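Local coordinates for protein butyryl-CoA dehydrogenase (PDB 6CXT) that belongs to the acyl-CoA dehydrogenase family of flavoproteins and holds flavin-adenine dinucleotide in a pocket completed by a second subunit, at residues Ala121-Glu127 / Gly153-Asn159; Leu137-Ala141 / Val168-Thr172; Gly192-Asp198 / Leu209-Asp215; Tyr46-Pro50 / Gly87-Phe92. All blocks are in the same frame, centred on the assembly; numbering follows the deposited sequence.

Contact 1. Residues Ala121-Glu127 / Gly153-Asn159; sequences AANAISE and GKSYVTN. With FAD (flavin-adenine dinucleotide), chain D.
Lys154 bends at its second torsion (chi2 -51°) and then runs straight, laying its methylenes along Ala124 and carrying NZ to the loop after strand 121-124, where the extended chain of Glu127 meets it at a slant. The salt bridge is short, Lys154 NZ to Glu127 OE2 2.7 Å, with the ammonium on the anti side of that oxygen and well out of the carboxylate plane. Lys154 NZ also donates to Ile125 O, 2.8 Å away, and to Tyr169 O, so three acceptors grip a buried charge that lysine's three N-H bonds can satisfy. Glu127 is itself positioned by Ala138 N and Thr139 OG1. Nearby, Ser155 N donates to Ser126 O at 2.9 Å. Strand 121-124 lies in one sheet of the acyl-CoA dehydrogenase middle domain and strand 147-158 in the other, and their axes come no nearer than 5.8 Å. Small alanines suit this junction: the CB of Ala122 rests on Val157 CG1 at 3.7 Å, and the CB of Ala124 on the other methyl of Val157. Both segments read the flavin's polar edge. Asn123 O accepts from FAD N3, while the amides of Ile125 and Ser126 both donate to FAD O2 and would probably draw electron density toward it. From the other segment, Thr158 N binds FAD O4 and Thr158 OG1 donates to FAD N5 at 2.7 Å; the threonine thus serves with backbone and hydroxyl together. A water accepts from Asn123 N and donates to Thr158 O and FAD O4. Farther along, Asn159 ND2 bonds Ala121 O, 3.2 Å away, nearly in its own amide plane, and also Ala86 O.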
# COMPACT_ATOMS: atom_id res chain seq x y z
N ALA B 121 -14.81 33.30 14.37
CA ALA B 121 -15.02 32.36 15.46
C ALA B 121 -13.99 31.23 15.36
O ALA B 121 -13.45 30.95 14.27
CB ALA B 121 -16.43 31.80 15.44
N ALA B 122 -13.69 30.68 16.53
CA ALA B 122 -12.74 29.61 16.67
C ALA B 122 -13.46 28.54 17.47
O ALA B 122 -14.22 28.84 18.40
CB ALA B 122 -11.51 30.10 17.44
N ASN B 123 -13.15 27.29 17.19
CA ASN B 123 -13.68 26.13 17.86
C ASN B 123 -12.66 25.64 18.90
O ASN B 123 -11.53 25.42 18.56
CB ASN B 123 -13.94 25.06 16.79
CG ASN B 123 -14.52 23.80 17.34
OD1 ASN B 123 -14.13 22.72 16.94
ND2 ASN B 123 -15.45 23.93 18.22
N ALA B 124 -13.06 25.40 20.15
CA ALA B 124 -12.10 25.05 21.16
C ALA B 124 -12.54 23.88 22.03
O ALA B 124 -13.32 24.05 22.98
CB ALA B 124 -11.74 26.27 22.03
N ILE B 125 -12.02 22.69 21.72
CA ILE B 125 -12.36 21.51 22.54
C ILE B 125 -11.10 20.79 23.03
O ILE B 125 -11.05 20.43 24.21
CB ILE B 125 -13.40 20.57 21.82
CG1 ILE B 125 -13.81 19.43 22.76
CG2 ILE B 125 -12.80 19.95 20.52
CD1 ILE B 125 -15.01 18.63 22.37
N SER B 126 -10.07 20.63 22.16
CA SER B 126 -8.88 19.81 22.50
C SER B 126 -8.13 20.42 23.71
O SER B 126 -8.10 21.65 23.84
CB SER B 126 -7.91 19.71 21.28
OG SER B 126 -8.68 19.19 20.17
N GLU B 127 -7.56 19.58 24.57
CA GLU B 127 -6.80 20.10 25.69
C GLU B 127 -5.49 19.42 25.75
O GLU B 127 -5.24 18.53 24.94
CB GLU B 127 -7.55 19.82 27.04
CG GLU B 127 -8.92 20.47 27.01
CD GLU B 127 -9.84 20.07 28.19
OE1 GLU B 127 -9.55 19.06 28.86
OE2 GLU B 127 -10.87 20.78 28.36
N GLY B 153 -7.61 25.27 30.02
CA GLY B 153 -6.79 25.56 28.78
C GLY B 153 -7.28 24.73 27.58
O GLY B 153 -7.73 23.58 27.75
N LYS B 154 -7.27 25.32 26.40
CA LYS B 154 -7.63 24.63 25.18
C LYS B 154 -6.34 24.68 24.34
O LYS B 154 -5.69 25.73 24.26
CB LYS B 154 -8.85 25.28 24.51
CG LYS B 154 -10.20 25.07 25.25
CD LYS B 154 -10.47 23.59 25.59
CE LYS B 154 -11.95 23.35 25.94
NZ LYS B 154 -12.16 21.89 26.26
N SER B 155 -5.94 23.55 23.76
CA SER B 155 -4.52 23.49 23.38
C SER B 155 -4.18 23.77 21.86
O SER B 155 -3.04 24.24 21.55
CB SER B 155 -3.92 22.18 23.87
OG SER B 155 -4.72 21.20 23.22
N TYR B 156 -5.14 23.55 20.98
CA TYR B 156 -4.87 23.67 19.51
C TYR B 156 -6.07 24.34 18.91
O TYR B 156 -6.93 23.70 18.31
CB TYR B 156 -4.73 22.28 18.87
CG TYR B 156 -3.59 21.51 19.43
CD1 TYR B 156 -2.27 21.96 19.24
CD2 TYR B 156 -3.81 20.35 20.18
CE1 TYR B 156 -1.21 21.27 19.79
CE2 TYR B 156 -2.74 19.65 20.74
CZ TYR B 156 -1.45 20.11 20.52
OH TYR B 156 -0.35 19.50 21.03
N VAL B 157 -6.18 25.65 19.10
CA VAL B 157 -7.34 26.35 18.60
C VAL B 157 -7.03 27.02 17.27
O VAL B 157 -6.26 28.00 17.24
CB VAL B 157 -7.79 27.38 19.68
CG1 VAL B 157 -9.06 28.07 19.24
CG2 VAL B 157 -8.05 26.60 21.01
N THR B 158 -7.67 26.53 16.18
CA THR B 158 -7.53 27.16 14.90
C THR B 158 -8.25 28.53 14.97
O THR B 158 -9.38 28.61 15.50
CB THR B 158 -8.12 26.24 13.80
OG1 THR B 158 -7.24 25.12 13.62
CG2 THR B 158 -8.25 26.99 12.47
N ASN B 159 -7.60 29.58 14.45
CA ASN B 159 -8.10 30.93 14.57
C ASN B 159 -7.99 31.48 16.00
O ASN B 159 -8.59 32.53 16.27
CB ASN B 159 -9.57 31.07 14.10
CG ASN B 159 -9.76 30.63 12.66
OD1 ASN B 159 -8.81 30.60 11.87
ND2 ASN B 159 -10.99 30.30 12.31
PA FAD D . -3.86 11.91 20.33
O1A FAD D . -5.36 11.88 20.52
O2A FAD D . -2.84 11.97 21.46
O5B FAD D . -3.48 10.71 19.30
C5B FAD D . -2.11 10.30 19.05
C4B FAD D . -2.22 9.02 18.21
O4B FAD D . -2.98 8.02 18.93
C3B FAD D . -2.95 9.29 16.90
O3B FAD D . -2.33 8.40 15.96
C2B FAD D . -4.37 8.76 17.19
O2B FAD D . -5.13 8.41 16.01
C1B FAD D . -4.08 7.57 18.16
N9A FAD D . -5.29 7.27 18.94
C8A FAD D . -5.83 8.02 19.94
N7A FAD D . -7.03 7.46 20.34
C5A FAD D . -7.27 6.36 19.57
C6A FAD D . -8.31 5.31 19.45
N6A FAD D . -9.44 5.31 20.24
N1A FAD D . -8.12 4.35 18.49
C2A FAD D . -7.02 4.32 17.65
N3A FAD D . -6.04 5.24 17.74
C4A FAD D . -6.10 6.26 18.64
N1 FAD D . -8.71 21.14 18.06
C2 FAD D . -9.70 22.04 18.41
O2 FAD D . -10.31 21.80 19.49
N3 FAD D . -10.02 23.14 17.67
C4 FAD D . -9.32 23.45 16.56
O4 FAD D . -9.62 24.46 15.91
C4X FAD D . -8.22 22.53 16.12
N5 FAD D . -7.44 22.77 15.03
C5X FAD D . -6.40 21.97 14.68
C6 FAD D . -5.65 22.32 13.52
C7 FAD D . -4.55 21.52 13.15
C7M FAD D . -3.73 21.92 11.95
C8 FAD D . -4.19 20.33 13.94
C8M FAD D . -3.04 19.47 13.54
C9 FAD D . -4.96 19.96 15.07
C9A FAD D . -6.06 20.76 15.45
N10 FAD D . -6.85 20.45 16.60
C10 FAD D . -7.93 21.34 16.95
C1' FAD D . -6.56 19.30 17.44
C2' FAD D . -7.01 18.01 16.70
O2' FAD D . -8.43 17.86 16.62
C3' FAD D . -6.30 16.83 17.34
O3' FAD D . -4.90 16.99 17.06
C4' FAD D . -6.82 15.41 17.03
O4' FAD D . -8.15 15.22 17.59
C5' FAD D . -5.89 14.34 17.60
O5' FAD D . -5.67 14.64 18.99
P FAD D . -4.19 14.66 19.54
O1P FAD D . -4.21 14.94 21.04
O2P FAD D . -3.28 15.57 18.74
O3P FAD D . -3.59 13.18 19.37
O HOH W 1 -11.25 26.61 15.27

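Contact 2. Residues Leu137-Ala141 / Val168-Thr172; sequences LATTA and VYATT
Three direct hydrogen bonds tie Thr171 to the segment 137-141, two from its backbone and one from its hydroxyl. Thr171 N donates to Thr139 O at 2.7 Å, and Ala141 N donates to Thr171 O at 3.0 Å. The pair forms a single bridge between Thr140 and Thr171, in chains whose end-to-end directions are 79° apart. The side chain adds the third bond: with OG1 beside its own backbone N (chi1 -58°), Thr171 OG1 reaches Leu137 O at 2.6 Å. A water that accepts from Leu137 N donates to the same hydroxyl, so OG1 both gives and receives, as threonine can.

Apolar contacts fill in around this polar seam. Leu137 sends CD1 to Tyr169 CB, 4.0 Å away, near the root of a side chain whose ring goes elsewhere, to meet Phe235 edge-to-face. The small CB of Ala141 touches Ala170 CB. Ala141 CB also lies 3.7 Å from Thr172 CG2, and Thr139 CG2 is 3.9 Å from Ala170 CB. Thr139 and Thr172 therefore work in two ways, a methyl turned to the neighbouring alanine and a hydroxyl bonded outside the two segments, that of Thr139 to a glutamate and that of Thr172 to Glu228.

Strands 140-144 and 165-171 come from the two different sheets of the middle domain, which are bridged here. Backbone amides and a threonine hydroxyl do the joining, so the two segments are held to each other by neutral, directional bonds, with the charges of Glu127 and Lys154 alongside.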
# COMPACT_ATOMS: atom_id res chain seq x y z
N LEU B 137 -13.21 16.22 29.74
CA LEU B 137 -12.65 17.58 29.54
C LEU B 137 -12.31 18.19 30.91
O LEU B 137 -13.18 18.21 31.80
CB LEU B 137 -13.61 18.46 28.74
CG LEU B 137 -13.99 17.95 27.33
CD1 LEU B 137 -14.96 18.90 26.71
CD2 LEU B 137 -12.73 17.81 26.45
N ALA B 138 -11.04 18.59 31.06
CA ALA B 138 -10.55 19.31 32.23
C ALA B 138 -11.09 20.76 32.35
O ALA B 138 -11.17 21.28 33.45
CB ALA B 138 -9.03 19.30 32.28
N THR B 139 -11.49 21.37 31.24
CA THR B 139 -12.12 22.68 31.25
C THR B 139 -13.51 22.53 31.90
O THR B 139 -14.30 21.70 31.50
CB THR B 139 -12.23 23.28 29.84
OG1 THR B 139 -10.90 23.41 29.29
CG2 THR B 139 -12.91 24.71 29.87
N THR B 140 -13.77 23.36 32.93
CA THR B 140 -15.05 23.27 33.70
C THR B 140 -15.90 24.51 33.50
O THR B 140 -15.36 25.59 33.18
CB THR B 140 -14.80 23.12 35.19
OG1 THR B 140 -14.01 24.23 35.62
CG2 THR B 140 -14.04 21.85 35.48
N ALA B 141 -17.22 24.38 33.64
CA ALA B 141 -18.07 25.53 33.68
C ALA B 141 -18.96 25.39 34.93
O ALA B 141 -19.67 24.42 35.03
CB ALA B 141 -18.92 25.64 32.43
N VAL B 168 -16.65 26.89 23.05
CA VAL B 168 -15.81 26.22 24.03
C VAL B 168 -16.67 25.11 24.61
O VAL B 168 -17.86 25.34 24.85
CB VAL B 168 -15.41 27.20 25.14
CG1 VAL B 168 -14.60 26.54 26.25
CG2 VAL B 168 -14.64 28.36 24.53
N TYR B 169 -16.07 23.93 24.79
CA TYR B 169 -16.78 22.76 25.29
C TYR B 169 -16.18 22.50 26.65
O TYR B 169 -14.95 22.44 26.80
CB TYR B 169 -16.63 21.53 24.28
CG TYR B 169 -17.37 21.79 23.00
CD1 TYR B 169 -16.77 22.47 21.92
CD2 TYR B 169 -18.65 21.33 22.82
CE1 TYR B 169 -17.47 22.75 20.77
CE2 TYR B 169 -19.36 21.58 21.65
CZ TYR B 169 -18.76 22.27 20.63
OH TYR B 169 -19.48 22.50 19.49
N ALA B 170 -17.03 22.40 27.69
CA ALA B 170 -16.55 22.40 29.08
C ALA B 170 -17.34 21.36 29.89
O ALA B 170 -18.46 21.08 29.54
CB ALA B 170 -16.70 23.80 29.71
N THR B 171 -16.74 20.80 30.93
CA THR B 171 -17.49 19.87 31.80
C THR B 171 -18.38 20.67 32.78
O THR B 171 -17.86 21.46 33.59
CB THR B 171 -16.53 18.98 32.56
OG1 THR B 171 -15.73 18.29 31.59
CG2 THR B 171 -17.31 17.92 33.41
N THR B 172 -19.69 20.48 32.66
CA THR B 172 -20.63 20.98 33.66
C THR B 172 -21.04 19.99 34.78
O THR B 172 -21.49 20.44 35.86
CB THR B 172 -21.85 21.62 33.03
OG1 THR B 172 -22.37 20.78 32.00
CG2 THR B 172 -21.49 23.01 32.45
O HOH W 2 -16.02 15.93 30.39
O HOH W 3 -21.25 22.89 36.64

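Contact 3. Residues Gly192-Asp198 / Leu209-Asp215; sequences GISVGND and LNQVFFD. With FAD (flavin-adenine dinucleotide), chain D.
Ile193 fits its forked side chain between Val212 and Phe214, one branch to each. Its first torsion (chi1 -61°) turns the fork so that CG2 leans on Val212 CG1 at 3.9 Å, while Ile193 CG1 lies against the ring of Phe214, 3.7 Å from CD1. A beta-branched residue suits a strand position flanked by two bulky neighbours, all pointing the same way. Val195 continues this surface, its CG1 resting 3.8 Å from Asn210 CB, and Tyr166 of the other sheet packs on Ile193, Val195 and Val212.

The opposite face carries Ser194 and Phe213, both exposed, with Ser194 OG beside Phe213 CB. Between the faces the backbones mesh regularly: Ser194 and Phe213 form a hydrogen-bonded pair, flanked by the non-hydrogen-bonded pairs Ile193-Phe214 and Val195-Val212.

Each end closes differently. Glycine suits position 192 because its backbone angles (phi 110°, psi -12°) would jam a side chain against the preceding carbonyl, and a CB there would run straight into Asp215 O. At the other end Asn210 plugs the notch where segment 192-198 swings off. Its ND2 donates to Gly196 O at 3.0 Å and to Asp198 OD1 at 2.7 Å, the second bond falling close to the amide plane and on the carboxylate's anti lone pair; Ser161 OG is a further partner of that oxygen. A water links Asn197 O to Gln211 N. Leu209 leaves the pairing and puts CD1 3.7 Å from FAD C6.

This is an antiparallel edge pairing in the middle domain of the acyl-CoA dehydrogenase fold, with strand 193-195 outermost in its sheet within this chain and the start of strand 209-220 reaching the flavin.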
# COMPACT_ATOMS: atom_id res chain seq x y z
N GLY B 192 -10.09 37.32 31.47
CA GLY B 192 -9.59 36.01 31.89
C GLY B 192 -9.10 35.13 30.70
O GLY B 192 -8.45 34.11 30.92
N ILE B 193 -9.41 35.53 29.47
CA ILE B 193 -8.83 34.89 28.24
C ILE B 193 -7.39 35.36 27.98
O ILE B 193 -7.10 36.56 27.96
CB ILE B 193 -9.69 35.14 26.99
CG1 ILE B 193 -11.07 34.55 27.19
CG2 ILE B 193 -8.98 34.58 25.71
CD1 ILE B 193 -12.03 34.98 26.10
N SER B 194 -6.47 34.40 27.79
CA SER B 194 -5.13 34.73 27.26
C SER B 194 -4.85 33.71 26.09
O SER B 194 -5.43 32.60 26.06
CB SER B 194 -4.07 34.69 28.31
OG SER B 194 -4.16 33.42 28.91
N VAL B 195 -4.08 34.17 25.11
CA VAL B 195 -3.86 33.40 23.89
C VAL B 195 -2.35 33.43 23.66
O VAL B 195 -1.71 34.51 23.70
CB VAL B 195 -4.60 34.08 22.72
CG1 VAL B 195 -4.40 33.29 21.40
CG2 VAL B 195 -6.10 34.30 23.01
N GLY B 196 -1.75 32.25 23.38
CA GLY B 196 -0.32 32.19 23.06
C GLY B 196 -0.09 32.62 21.61
O GLY B 196 -1.04 32.69 20.80
N ASN B 197 1.18 32.87 21.24
CA ASN B 197 1.47 33.24 19.86
C ASN B 197 1.13 32.05 18.92
O ASN B 197 1.14 30.89 19.37
CB ASN B 197 2.98 33.59 19.72
CG ASN B 197 3.31 34.98 20.30
OD1 ASN B 197 2.43 35.74 20.63
ND2 ASN B 197 4.58 35.31 20.37
N ASP B 198 0.88 32.34 17.67
CA ASP B 198 0.60 31.34 16.68
C ASP B 198 1.72 30.29 16.66
O ASP B 198 2.84 30.64 16.65
CB ASP B 198 0.53 31.98 15.29
CG ASP B 198 -0.64 32.92 15.11
OD1 ASP B 198 -1.48 33.03 15.98
OD2 ASP B 198 -0.72 33.54 14.07
N LEU B 209 -2.89 28.76 14.73
CA LEU B 209 -3.16 27.68 15.69
C LEU B 209 -2.59 28.14 17.04
O LEU B 209 -1.43 28.49 17.15
CB LEU B 209 -2.49 26.35 15.24
CG LEU B 209 -2.93 25.13 16.03
CD1 LEU B 209 -4.42 24.82 15.91
CD2 LEU B 209 -2.13 23.89 15.58
N ASN B 210 -3.41 28.09 18.09
CA ASN B 210 -2.95 28.67 19.34
C ASN B 210 -3.44 27.93 20.58
O ASN B 210 -4.53 27.37 20.60
CB ASN B 210 -3.57 30.12 19.49
CG ASN B 210 -3.36 30.97 18.28
OD1 ASN B 210 -4.16 30.91 17.35
ND2 ASN B 210 -2.30 31.79 18.28
N GLN B 211 -2.66 28.06 21.64
CA GLN B 211 -3.14 27.71 22.99
C GLN B 211 -4.03 28.89 23.49
O GLN B 211 -3.68 30.07 23.28
CB GLN B 211 -1.93 27.54 23.88
CG GLN B 211 -2.26 26.91 25.21
CD GLN B 211 -1.04 26.26 25.79
OE1 GLN B 211 -0.04 26.94 26.07
NE2 GLN B 211 -1.08 24.94 25.94
N VAL B 212 -5.16 28.55 24.12
CA VAL B 212 -6.07 29.57 24.66
C VAL B 212 -6.36 29.11 26.08
O VAL B 212 -6.69 27.92 26.28
CB VAL B 212 -7.39 29.74 23.88
CG1 VAL B 212 -8.22 30.91 24.49
CG2 VAL B 212 -7.14 30.02 22.38
N PHE B 213 -6.18 30.02 27.05
CA PHE B 213 -6.47 29.71 28.48
C PHE B 213 -7.69 30.55 28.95
O PHE B 213 -7.84 31.72 28.57
CB PHE B 213 -5.24 29.87 29.40
CG PHE B 213 -5.42 29.20 30.75
CD1 PHE B 213 -5.12 27.82 30.93
CD2 PHE B 213 -5.96 29.91 31.88
CE1 PHE B 213 -5.33 27.19 32.18
CE2 PHE B 213 -6.17 29.27 33.12
CZ PHE B 213 -5.86 27.91 33.27
N PHE B 214 -8.56 29.91 29.73
CA PHE B 214 -9.76 30.58 30.27
C PHE B 214 -9.56 30.55 31.77
O PHE B 214 -9.59 29.48 32.40
CB PHE B 214 -11.01 29.85 29.82
CG PHE B 214 -11.20 29.85 28.33
CD1 PHE B 214 -11.83 30.92 27.68
CD2 PHE B 214 -10.74 28.77 27.55
CE1 PHE B 214 -12.04 30.95 26.30
CE2 PHE B 214 -10.94 28.79 26.15
CZ PHE B 214 -11.57 29.86 25.52
N ASP B 215 -9.23 31.71 32.31
CA ASP B 215 -8.94 31.84 33.75
C ASP B 215 -10.16 32.52 34.38
O ASP B 215 -10.30 33.76 34.30
CB ASP B 215 -7.67 32.69 33.94
CG ASP B 215 -7.37 33.02 35.40
OD1 ASP B 215 -7.90 32.39 36.32
OD2 ASP B 215 -6.54 33.91 35.63
PA FAD D . -3.86 11.91 20.33
O1A FAD D . -5.36 11.88 20.52
O2A FAD D . -2.84 11.97 21.46
O5B FAD D . -3.48 10.71 19.30
C5B FAD D . -2.11 10.30 19.05
C4B FAD D . -2.22 9.02 18.21
O4B FAD D . -2.98 8.02 18.93
C3B FAD D . -2.95 9.29 16.90
O3B FAD D . -2.33 8.40 15.96
C2B FAD D . -4.37 8.76 17.19
O2B FAD D . -5.13 8.41 16.01
C1B FAD D . -4.08 7.57 18.16
N9A FAD D . -5.29 7.27 18.94
C8A FAD D . -5.83 8.02 19.94
N7A FAD D . -7.03 7.46 20.34
C5A FAD D . -7.27 6.36 19.57
C6A FAD D . -8.31 5.31 19.45
N6A FAD D . -9.44 5.31 20.24
N1A FAD D . -8.12 4.35 18.49
C2A FAD D . -7.02 4.32 17.65
N3A FAD D . -6.04 5.24 17.74
C4A FAD D . -6.10 6.26 18.64
N1 FAD D . -8.71 21.14 18.06
C2 FAD D . -9.70 22.04 18.41
O2 FAD D . -10.31 21.80 19.49
N3 FAD D . -10.02 23.14 17.67
C4 FAD D . -9.32 23.45 16.56
O4 FAD D . -9.62 24.46 15.91
C4X FAD D . -8.22 22.53 16.12
N5 FAD D . -7.44 22.77 15.03
C5X FAD D . -6.40 21.97 14.68
C6 FAD D . -5.65 22.32 13.52
C7 FAD D . -4.55 21.52 13.15
C7M FAD D . -3.73 21.92 11.95
C8 FAD D . -4.19 20.33 13.94
C8M FAD D . -3.04 19.47 13.54
C9 FAD D . -4.96 19.96 15.07
C9A FAD D . -6.06 20.76 15.45
N10 FAD D . -6.85 20.45 16.60
C10 FAD D . -7.93 21.34 16.95
C1' FAD D . -6.56 19.30 17.44
C2' FAD D . -7.01 18.01 16.70
O2' FAD D . -8.43 17.86 16.62
C3' FAD D . -6.30 16.83 17.34
O3' FAD D . -4.90 16.99 17.06
C4' FAD D . -6.82 15.41 17.03
O4' FAD D . -8.15 15.22 17.59
C5' FAD D . -5.89 14.34 17.60
O5' FAD D . -5.67 14.64 18.99
P FAD D . -4.19 14.66 19.54
O1P FAD D . -4.21 14.94 21.04
O2P FAD D . -3.28 15.57 18.74
O3P FAD D . -3.59 13.18 19.37
O HOH W 4 -0.01 29.33 21.24

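Contact 4. Residues Tyr46-Pro50 / Gly87-Phe92; sequences YFGLP and GAAHTF
Phe47 meets one turn of helix 81-101 atom by atom. Its CB lies 4.0 Å from His90 NE2 and also close to Thr91 OG1. Phe47 CG comes next, 4.1 Å from His90 NE2. At the ring, Phe47 CD1 approaches His90 CD2 to 3.8 Å, the two rings oblique with planes at 67°. Farther out, Phe47 CE1 reaches Gly87 CA at 3.6 Å; Gly87 and Thr91 OG1 both sit at the ring's edge, near its plane. Glycine suits this place because Tyr46 CE2 closes on the same CA, at 3.7 Å. Trp38 stacks on Phe47 and meets His90 edge-to-face, while His90 is fixed through its nitrogens by Ala121 N and Leu114 O.

Thr91 supplies the polar link. One water donates to Tyr46 O and lies 2.6 Å from Thr91 OG1, over the centre of the Tyr46 ring; a second donates to Phe47 O and is 3.1 Å from Thr91 OG1. Tyr46 O and Phe47 O are thus met through water. Thr91's methyl is the other branch, CG2 to Pro50 CG 3.8 Å, and Pro50 CG also touches Phe92 CE1. Tyr46 ends in a bond from the hydroxyl to Leu84 O.

The contact seats a connecting loop on a helix of the mainly helical N-terminal domain of acyl-CoA dehydrogenases, and here it backs a helix whose Ala89 lines the FK4 pocket.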
# COMPACT_ATOMS: atom_id res chain seq x y z
N TYR B 46 -18.23 33.36 1.10
CA TYR B 46 -17.70 32.06 1.69
C TYR B 46 -18.23 31.76 3.07
O TYR B 46 -18.53 30.61 3.40
CB TYR B 46 -16.16 32.14 1.76
CG TYR B 46 -15.40 30.89 2.19
CD1 TYR B 46 -15.74 29.64 1.66
CD2 TYR B 46 -14.31 30.96 3.06
CE1 TYR B 46 -15.02 28.51 2.01
CE2 TYR B 46 -13.56 29.81 3.43
CZ TYR B 46 -13.94 28.60 2.91
OH TYR B 46 -13.26 27.44 3.21
N PHE B 47 -18.34 32.79 3.93
CA PHE B 47 -18.74 32.50 5.30
C PHE B 47 -20.24 32.48 5.46
O PHE B 47 -20.75 32.06 6.49
CB PHE B 47 -18.16 33.53 6.29
CG PHE B 47 -16.71 33.79 6.09
CD1 PHE B 47 -15.77 32.75 6.24
CD2 PHE B 47 -16.26 35.05 5.76
CE1 PHE B 47 -14.45 33.00 6.06
CE2 PHE B 47 -14.92 35.29 5.58
CZ PHE B 47 -14.01 34.25 5.71
N GLY B 48 -20.95 32.93 4.44
CA GLY B 48 -22.40 32.93 4.49
C GLY B 48 -23.07 31.84 3.70
O GLY B 48 -24.29 31.80 3.66
N LEU B 49 -22.31 30.94 3.05
CA LEU B 49 -22.95 29.96 2.15
C LEU B 49 -24.12 29.18 2.77
O LEU B 49 -25.18 29.10 2.14
CB LEU B 49 -21.94 28.98 1.49
CG LEU B 49 -20.72 29.62 0.83
CD1 LEU B 49 -19.65 28.57 0.51
CD2 LEU B 49 -21.20 30.31 -0.43
N PRO B 50 -23.95 28.61 3.99
CA PRO B 50 -25.06 27.84 4.53
C PRO B 50 -25.93 28.63 5.55
O PRO B 50 -26.66 27.99 6.31
CB PRO B 50 -24.34 26.72 5.29
CG PRO B 50 -23.06 27.36 5.78
CD PRO B 50 -22.79 28.55 4.89
N GLY B 87 -11.31 29.59 7.33
CA GLY B 87 -12.65 30.07 7.01
C GLY B 87 -13.66 28.98 7.25
O GLY B 87 -14.77 29.23 7.73
N ALA B 88 -13.30 27.72 6.91
CA ALA B 88 -14.25 26.63 7.05
C ALA B 88 -14.39 26.21 8.50
O ALA B 88 -15.46 25.78 8.92
CB ALA B 88 -13.82 25.44 6.13
N ALA B 89 -13.33 26.38 9.29
CA ALA B 89 -13.35 26.04 10.69
C ALA B 89 -14.37 27.02 11.35
O ALA B 89 -15.25 26.62 12.08
CB ALA B 89 -11.98 26.28 11.30
N HIS B 90 -14.22 28.29 11.03
CA HIS B 90 -15.12 29.33 11.51
C HIS B 90 -16.59 29.04 11.13
O HIS B 90 -17.51 29.11 11.98
CB HIS B 90 -14.61 30.63 10.89
CG HIS B 90 -15.63 31.72 10.77
ND1 HIS B 90 -15.66 32.80 11.62
CD2 HIS B 90 -16.59 31.94 9.84
CE1 HIS B 90 -16.59 33.65 11.23
NE2 HIS B 90 -17.18 33.16 10.16
N THR B 91 -16.82 28.71 9.86
CA THR B 91 -18.18 28.48 9.38
C THR B 91 -18.80 27.19 9.92
O THR B 91 -19.93 27.22 10.41
CB THR B 91 -18.26 28.48 7.87
OG1 THR B 91 -17.85 29.76 7.40
CG2 THR B 91 -19.70 28.19 7.34
N PHE B 92 -18.08 26.06 9.83
CA PHE B 92 -18.73 24.78 10.06
C PHE B 92 -18.65 24.35 11.49
O PHE B 92 -19.56 23.67 11.98
CB PHE B 92 -18.24 23.72 9.03
CG PHE B 92 -18.64 24.12 7.64
CD1 PHE B 92 -19.97 23.98 7.23
CD2 PHE B 92 -17.74 24.69 6.78
CE1 PHE B 92 -20.40 24.40 6.00
CE2 PHE B 92 -18.16 25.12 5.53
CZ PHE B 92 -19.48 24.97 5.12
O HOH W 5 -16.74 29.06 5.11
O HOH W 6 -19.85 31.62 8.88

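In the fold
Contacts 1, 2 and 3 lie in the beta-rich middle domain, contact 4 in the helical N-terminal one. Contact 1 is the hub: it holds the flavin directly, and its centre is 9 Å from that of contact 3, 12 Å from contact 2 and 17 Å from contact 4. Strand 147-158 pairs with 209-220, so contacts 1 and 3 share a sheet and both touch FAD. Glu127 and Lys154 join contact 1 to contact 2, where the side chain of Tyr169 is about 7 Å from FAD and about 8 Å from FK4. Ala121 and His90 tie contact 1 to contact 4. Asn123 of contact 1 and Ala89 of contact 4 both touch FK4. Contacts 2 and 4 stay about 8 Å apart at their nearest atoms.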